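Local coordinates for GGDEF family protein (PDB 5GZS) that probably senses periplasmic arginine, bound in the first of two solute-binding-type domains, and may thereby regulate its diguanylate cyclase, at residues T293-R298 against F345-Q350; S276-L281 against K299-F304. One frame throughout, in Å; residues are numbered along the deposited sequence.

Both contacts lie in the second solute-binding-type domain, and they share the loop that leads from strand 288-292 to strand 303-304. Contact 1 is the polar, partly solvent-exposed one: a single carboxylate reaches from helix 344-352, which packs on the second sheet, to the backbone of this loop, so it bridges the two lobes. Contact 2 stays within the first lobe and is buried, with apolar side chains closing helix 277-282 against the same connection further along the chain. Their centres are 14 Å apart, and the sites meet where Arg298 CG packs on Phe278 CE2 at 3.8 Å. A charged hydrogen bond thus serves the interlobe side, and hydrophobic packing the interior.

Contact 1: T293-R298 against F345-Q350; sequences TVSQQR and FEELLQ
The interlobe cleft of a periplasmic binding protein fold is bridged here by Glu347 of helix 344-352, whose carboxylate meets the backbone of the loop at Ser295-Gln297. The evidence is a hydrogen bond from Gln296 N to Glu347 OE1, 2.6 Å long and nearly straight at 163°, which uses the syn lone pair of OE1. Glu347 spans the gap because CG stands anti to its backbone N (chi1 163°) and the chain runs extended beyond it. The other oxygen, Glu347 OE2, lies 3.5 Å from Gln297 N, too loosely placed to count as a second bond. Ser295 CB sits 3.3 Å from both Glu347 OE1 and Glu347 OE2, straddled by the carboxylate, while Gln296 CB lies 3.4 Å from Glu347 OE1. The loop is shaped by an ST motif: Ser295 OG accepts from Arg298 N at 2.8 Å. By sequence, the loop probably corresponds to the one bearing Asn57, Ile58, Thr59 and Arg64 in the arginine pocket of the first domain. On its own lobe, helix 344-352 lays Phe345 and Leu349 on strands 337-340 and 378-382 and Leu348 on strand 399-410; across the cleft, Thr293 of the loop rests on Tyr236 and Tyr411.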
loop_
_atom_site.group_PDB
_atom_site.type_symbol
_atom_site.label_atom_id
_atom_site.label_comp_id
_atom_site.label_asym_id
_atom_site.label_seq_id
_atom_site.Cartn_x
_atom_site.Cartn_y
_atom_site.Cartn_z
ATOM N N THR A 293 -11.128 -18.271 0.139
ATOM C CA THR A 293 -10.455 -17.132 -0.464
ATOM C C THR A 293 -11.312 -16.276 -1.387
ATOM O O THR A 293 -10.767 -15.507 -2.182
ATOM C CB THR A 293 -9.225 -17.579 -1.229
ATOM O OG1 THR A 293 -9.611 -18.506 -2.248
ATOM C CG2 THR A 293 -8.239 -18.220 -0.272
ATOM N N VAL A 294 -12.632 -16.365 -1.231
ATOM C CA VAL A 294 -13.614 -15.593 -2.009
ATOM C C VAL A 294 -13.175 -15.389 -3.455
ATOM O O VAL A 294 -12.711 -14.319 -3.864
ATOM C CB VAL A 294 -13.958 -14.212 -1.330
ATOM C CG1 VAL A 294 -12.737 -13.372 -1.031
ATOM C CG2 VAL A 294 -14.988 -13.418 -2.154
ATOM N N SER A 295 -13.307 -16.467 -4.221
ATOM C CA SER A 295 -13.113 -16.425 -5.659
ATOM C C SER A 295 -14.323 -15.739 -6.274
ATOM O O SER A 295 -15.087 -15.064 -5.584
ATOM C CB SER A 295 -12.952 -17.838 -6.232
ATOM O OG SER A 295 -14.083 -18.638 -5.920
ATOM N N GLN A 296 -14.491 -15.917 -7.578
ATOM C CA GLN A 296 -15.751 -15.598 -8.231
ATOM C C GLN A 296 -16.601 -16.856 -8.225
ATOM O O GLN A 296 -17.802 -16.806 -7.945
ATOM C CB GLN A 296 -15.525 -15.104 -9.657
ATOM C CG GLN A 296 -14.786 -13.792 -9.740
ATOM C CD GLN A 296 -15.523 -12.681 -9.044
ATOM O OE1 GLN A 296 -16.754 -12.613 -9.098
ATOM N NE2 GLN A 296 -14.780 -11.796 -8.382
ATOM N N GLN A 297 -15.951 -17.981 -8.527
ATOM C CA GLN A 297 -16.591 -19.290 -8.535
ATOM C C GLN A 297 -17.399 -19.501 -7.270
ATOM O O GLN A 297 -18.527 -19.987 -7.329
ATOM C CB GLN A 297 -15.557 -20.419 -8.683
ATOM C CG GLN A 297 -16.150 -21.827 -8.473
ATOM C CD GLN A 297 -15.111 -22.955 -8.520
ATOM O OE1 GLN A 297 -14.004 -22.797 -9.057
ATOM N NE2 GLN A 297 -15.463 -24.096 -7.931
ATOM N N ARG A 298 -16.827 -19.103 -6.136
ATOM C CA ARG A 298 -17.423 -19.402 -4.838
ATOM C C ARG A 298 -18.299 -18.272 -4.302
ATOM O O ARG A 298 -19.090 -18.487 -3.385
ATOM C CB ARG A 298 -16.322 -19.742 -3.834
ATOM C CG ARG A 298 -15.746 -21.123 -4.047
ATOM C CD ARG A 298 -14.329 -21.256 -3.516
ATOM N NE ARG A 298 -14.124 -22.547 -2.853
ATOM C CZ ARG A 298 -13.853 -23.684 -3.491
ATOM N NH1 ARG A 298 -13.757 -23.698 -4.820
ATOM N NH2 ARG A 298 -13.689 -24.811 -2.800
ATOM N N PHE A 345 -6.183 -20.207 -7.681
ATOM C CA PHE A 345 -5.090 -19.635 -8.488
ATOM C C PHE A 345 -5.362 -19.924 -9.957
ATOM O O PHE A 345 -4.954 -19.160 -10.825
ATOM C CB PHE A 345 -3.706 -20.166 -8.058
ATOM C CG PHE A 345 -3.254 -19.667 -6.702
ATOM C CD1 PHE A 345 -3.566 -18.382 -6.275
ATOM C CD2 PHE A 345 -2.541 -20.491 -5.845
ATOM C CE1 PHE A 345 -3.159 -17.929 -5.030
ATOM C CE2 PHE A 345 -2.136 -20.039 -4.583
ATOM C CZ PHE A 345 -2.442 -18.761 -4.178
ATOM N N GLU A 346 -6.081 -21.005 -10.248
ATOM C CA GLU A 346 -6.360 -21.313 -11.648
ATOM C C GLU A 346 -7.262 -20.231 -12.211
ATOM O O GLU A 346 -7.046 -19.713 -13.309
ATOM C CB GLU A 346 -6.992 -22.686 -11.797
ATOM C CG GLU A 346 -7.299 -23.093 -13.238
ATOM C CD GLU A 346 -7.973 -24.459 -13.305
ATOM O OE1 GLU A 346 -8.646 -24.836 -12.310
ATOM O OE2 GLU A 346 -7.799 -25.169 -14.320
ATOM N N GLU A 347 -8.258 -19.865 -11.429
ATOM C CA GLU A 347 -9.148 -18.807 -11.824
ATOM C C GLU A 347 -8.348 -17.527 -12.006
ATOM O O GLU A 347 -8.484 -16.855 -13.030
ATOM C CB GLU A 347 -10.243 -18.661 -10.783
ATOM C CG GLU A 347 -11.045 -17.384 -10.784
ATOM C CD GLU A 347 -12.119 -17.452 -9.703
ATOM O OE1 GLU A 347 -12.477 -16.398 -9.135
ATOM O OE2 GLU A 347 -12.595 -18.580 -9.421
ATOM N N LEU A 348 -7.486 -17.217 -11.041
ATOM C CA LEU A 348 -6.729 -15.971 -11.074
ATOM C C LEU A 348 -5.956 -15.830 -12.379
ATOM O O LEU A 348 -5.994 -14.787 -13.036
ATOM C CB LEU A 348 -5.765 -15.889 -9.888
ATOM C CG LEU A 348 -4.829 -14.672 -9.850
ATOM C CD1 LEU A 348 -5.592 -13.370 -10.128
ATOM C CD2 LEU A 348 -4.129 -14.591 -8.474
ATOM N N LEU A 349 -5.272 -16.897 -12.766
ATOM C CA LEU A 349 -4.436 -16.825 -13.937
ATOM C C LEU A 349 -5.303 -16.737 -15.167
ATOM O O LEU A 349 -4.944 -16.057 -16.134
ATOM C CB LEU A 349 -3.488 -18.017 -14.004
ATOM C CG LEU A 349 -2.364 -17.927 -12.968
ATOM C CD1 LEU A 349 -1.213 -18.796 -13.409
ATOM C CD2 LEU A 349 -1.902 -16.503 -12.787
ATOM N N GLN A 350 -6.454 -17.390 -15.131
ATOM C CA GLN A 350 -7.348 -17.326 -16.278
ATOM C C GLN A 350 -7.846 -15.889 -16.529
ATOM O O GLN A 350 -8.083 -15.518 -17.682
ATOM C CB GLN A 350 -8.515 -18.287 -16.098
ATOM C CG GLN A 350 -8.161 -19.739 -16.390
ATOM C CD GLN A 350 -9.255 -20.697 -15.960
ATOM O OE1 GLN A 350 -9.943 -20.453 -14.976
ATOM N NE2 GLN A 350 -9.413 -21.794 -16.691
#

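Contact 2: S276-L281 against K299-F304; sequences SMFDDL and KNLAYF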
loop_
_atom_site.group_PDB
_atom_site.type_symbol
_atom_site.label_atom_id
_atom_site.label_comp_id
_atom_site.label_asym_id
_atom_site.label_seq_id
_atom_site.Cartn_x
_atom_site.Cartn_y
_atom_site.Cartn_z
ATOM N N SER A 276 -14.391 -32.202 -0.198
ATOM C CA SER A 276 -14.435 -30.765 0.080
ATOM C C SER A 276 -15.372 -30.355 1.209
ATOM O O SER A 276 -16.462 -30.903 1.411
ATOM C CB SER A 276 -14.786 -29.991 -1.171
ATOM O OG SER A 276 -14.274 -28.685 -1.030
HETATM N N MSE A 277 -14.872 -29.410 1.992
HETATM C CA MSE A 277 -15.600 -28.903 3.144
HETATM C C MSE A 277 -16.620 -27.901 2.682
HETATM O O MSE A 277 -17.624 -27.643 3.363
HETATM C CB MSE A 277 -14.653 -28.277 4.156
HETATM C CG MSE A 277 -13.786 -29.285 4.872
HETATM SE SE MSE A 277 -12.239 -28.497 5.769
HETATM C CE MSE A 277 -11.794 -30.073 6.863
ATOM N N PHE A 278 -16.361 -27.395 1.522
ATOM C CA PHE A 278 -17.278 -26.480 0.899
ATOM C C PHE A 278 -18.554 -27.224 0.543
ATOM O O PHE A 278 -19.651 -26.683 0.641
ATOM C CB PHE A 278 -16.631 -25.841 -0.328
ATOM C CG PHE A 278 -17.311 -24.591 -0.771
ATOM C CD1 PHE A 278 -17.544 -23.564 0.122
ATOM C CD2 PHE A 278 -17.740 -24.448 -2.072
ATOM C CE1 PHE A 278 -18.192 -22.405 -0.282
ATOM C CE2 PHE A 278 -18.387 -23.298 -2.480
ATOM C CZ PHE A 278 -18.618 -22.280 -1.581
ATOM N N ASP A 279 -18.409 -28.477 0.150
ATOM C CA ASP A 279 -19.572 -29.329 -0.039
ATOM C C ASP A 279 -20.339 -29.416 1.276
ATOM O O ASP A 279 -21.558 -29.352 1.281
ATOM C CB ASP A 279 -19.162 -30.726 -0.535
ATOM C CG ASP A 279 -18.397 -30.681 -1.860
ATOM O OD1 ASP A 279 -17.962 -29.583 -2.261
ATOM O OD2 ASP A 279 -18.228 -31.745 -2.494
ATOM N N ASP A 280 -19.629 -29.543 2.394
ATOM C CA ASP A 280 -20.276 -29.583 3.708
ATOM C C ASP A 280 -21.023 -28.274 3.993
ATOM O O ASP A 280 -22.096 -28.252 4.635
ATOM C CB ASP A 280 -19.240 -29.841 4.799
ATOM C CG ASP A 280 -18.927 -31.310 4.977
ATOM O OD1 ASP A 280 -18.071 -31.844 4.219
ATOM O OD2 ASP A 280 -19.546 -31.916 5.894
ATOM N N LEU A 281 -20.446 -27.184 3.501
ATOM C CA LEU A 281 -21.057 -25.866 3.612
ATOM C C LEU A 281 -22.284 -25.742 2.700
ATOM O O LEU A 281 -23.326 -25.197 3.102
ATOM C CB LEU A 281 -20.043 -24.784 3.272
ATOM C CG LEU A 281 -20.452 -23.374 3.661
ATOM C CD1 LEU A 281 -20.630 -23.281 5.180
ATOM C CD2 LEU A 281 -19.414 -22.357 3.149
ATOM N N LYS A 299 -18.191 -17.093 -4.914
ATOM C CA LYS A 299 -18.763 -15.854 -4.364
ATOM C C LYS A 299 -20.264 -15.920 -4.061
ATOM O O LYS A 299 -20.762 -15.206 -3.183
ATOM C CB LYS A 299 -18.492 -14.684 -5.319
ATOM C CG LYS A 299 -18.284 -13.336 -4.613
ATOM C CD LYS A 299 -17.084 -12.580 -5.213
ATOM C CE LYS A 299 -16.948 -11.145 -4.695
ATOM N NZ LYS A 299 -16.114 -10.277 -5.599
ATOM N N ASN A 300 -20.965 -16.793 -4.767
ATOM C CA ASN A 300 -22.412 -16.871 -4.677
ATOM C C ASN A 300 -22.920 -18.108 -3.949
ATOM O O ASN A 300 -24.129 -18.263 -3.763
ATOM C CB ASN A 300 -23.007 -16.856 -6.084
ATOM C CG ASN A 300 -22.324 -17.852 -7.012
ATOM O OD1 ASN A 300 -21.113 -18.091 -6.910
ATOM N ND2 ASN A 300 -23.108 -18.466 -7.900
ATOM N N LEU A 301 -22.018 -19.007 -3.560
ATOM C CA LEU A 301 -22.441 -20.274 -2.949
ATOM C C LEU A 301 -22.415 -20.219 -1.430
ATOM O O LEU A 301 -22.817 -21.161 -0.755
ATOM C CB LEU A 301 -21.563 -21.411 -3.451
ATOM C CG LEU A 301 -21.484 -21.428 -4.982
ATOM C CD1 LEU A 301 -20.088 -21.796 -5.430
ATOM C CD2 LEU A 301 -22.509 -22.418 -5.550
ATOM N N ALA A 302 -21.947 -19.099 -0.894
ATOM C CA ALA A 302 -21.973 -18.874 0.544
ATOM C C ALA A 302 -22.016 -17.381 0.844
ATOM O O ALA A 302 -21.750 -16.557 -0.021
ATOM C CB ALA A 302 -20.774 -19.522 1.206
ATOM N N TYR A 303 -22.383 -17.044 2.071
ATOM C CA TYR A 303 -22.344 -15.673 2.555
ATOM C C TYR A 303 -20.971 -15.443 3.150
ATOM O O TYR A 303 -20.401 -16.370 3.732
ATOM C CB TYR A 303 -23.425 -15.439 3.602
ATOM C CG TYR A 303 -24.851 -15.454 3.092
ATOM C CD1 TYR A 303 -25.212 -14.770 1.939
ATOM C CD2 TYR A 303 -25.838 -16.135 3.779
ATOM C CE1 TYR A 303 -26.527 -14.769 1.494
ATOM C CE2 TYR A 303 -27.140 -16.140 3.346
ATOM C CZ TYR A 303 -27.491 -15.452 2.207
ATOM O OH TYR A 303 -28.803 -15.464 1.762
ATOM N N PHE A 304 -20.443 -14.224 3.040
ATOM C CA PHE A 304 -19.050 -13.969 3.422
ATOM C C PHE A 304 -18.869 -12.812 4.389
ATOM O O PHE A 304 -19.408 -11.741 4.171
ATOM C CB PHE A 304 -18.204 -13.687 2.174
ATOM C CG PHE A 304 -18.117 -14.842 1.220
ATOM C CD1 PHE A 304 -17.171 -15.830 1.401
ATOM C CD2 PHE A 304 -18.966 -14.925 0.124
ATOM C CE1 PHE A 304 -17.083 -16.893 0.523
ATOM C CE2 PHE A 304 -18.884 -15.996 -0.766
ATOM C CZ PHE A 304 -17.941 -16.981 -0.561
#
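Leu301 and Ala302 meet Phe278 and Leu281 where the loop before strand 303-304 passes beside helix 277-282, the helix in the crossover from strand 264-266 to the parallel strand 288-292 in the first lobe of the binding-protein fold. Along the loop, the carbonyl oxygen of Asn300 first takes a hydrogen bond from Lys419 NZ. Leu301 then touches the far end of the Phe278 ring, its CB approaching obliquely, 3.6 Å from Phe278 CZ. The ring extends this far from the helix because its CG is anti to the backbone N (chi1 -162°). Next, Ala302 directs its methyl at the helix and places CB 3.7 Å from Leu281 CD2 and 4.1 Å from Phe278 CE1, bridging two side chains one helical turn apart. Both of these also pack on Leu289, so the helix is joined to strand 288-292 as well. Tyr303 enters the strand by backbone hydrogen bonds with Phe417 and packs on Ala424 and Ala427 of helix 421-435. Finally, the Phe304 ring turns its edge to Lys299 O, which lies in the ring plane. An edge is used across the contact too: Leu301 CD1 lies in the plane of the Phe278 ring, 3.7 Å from Phe278 CE2.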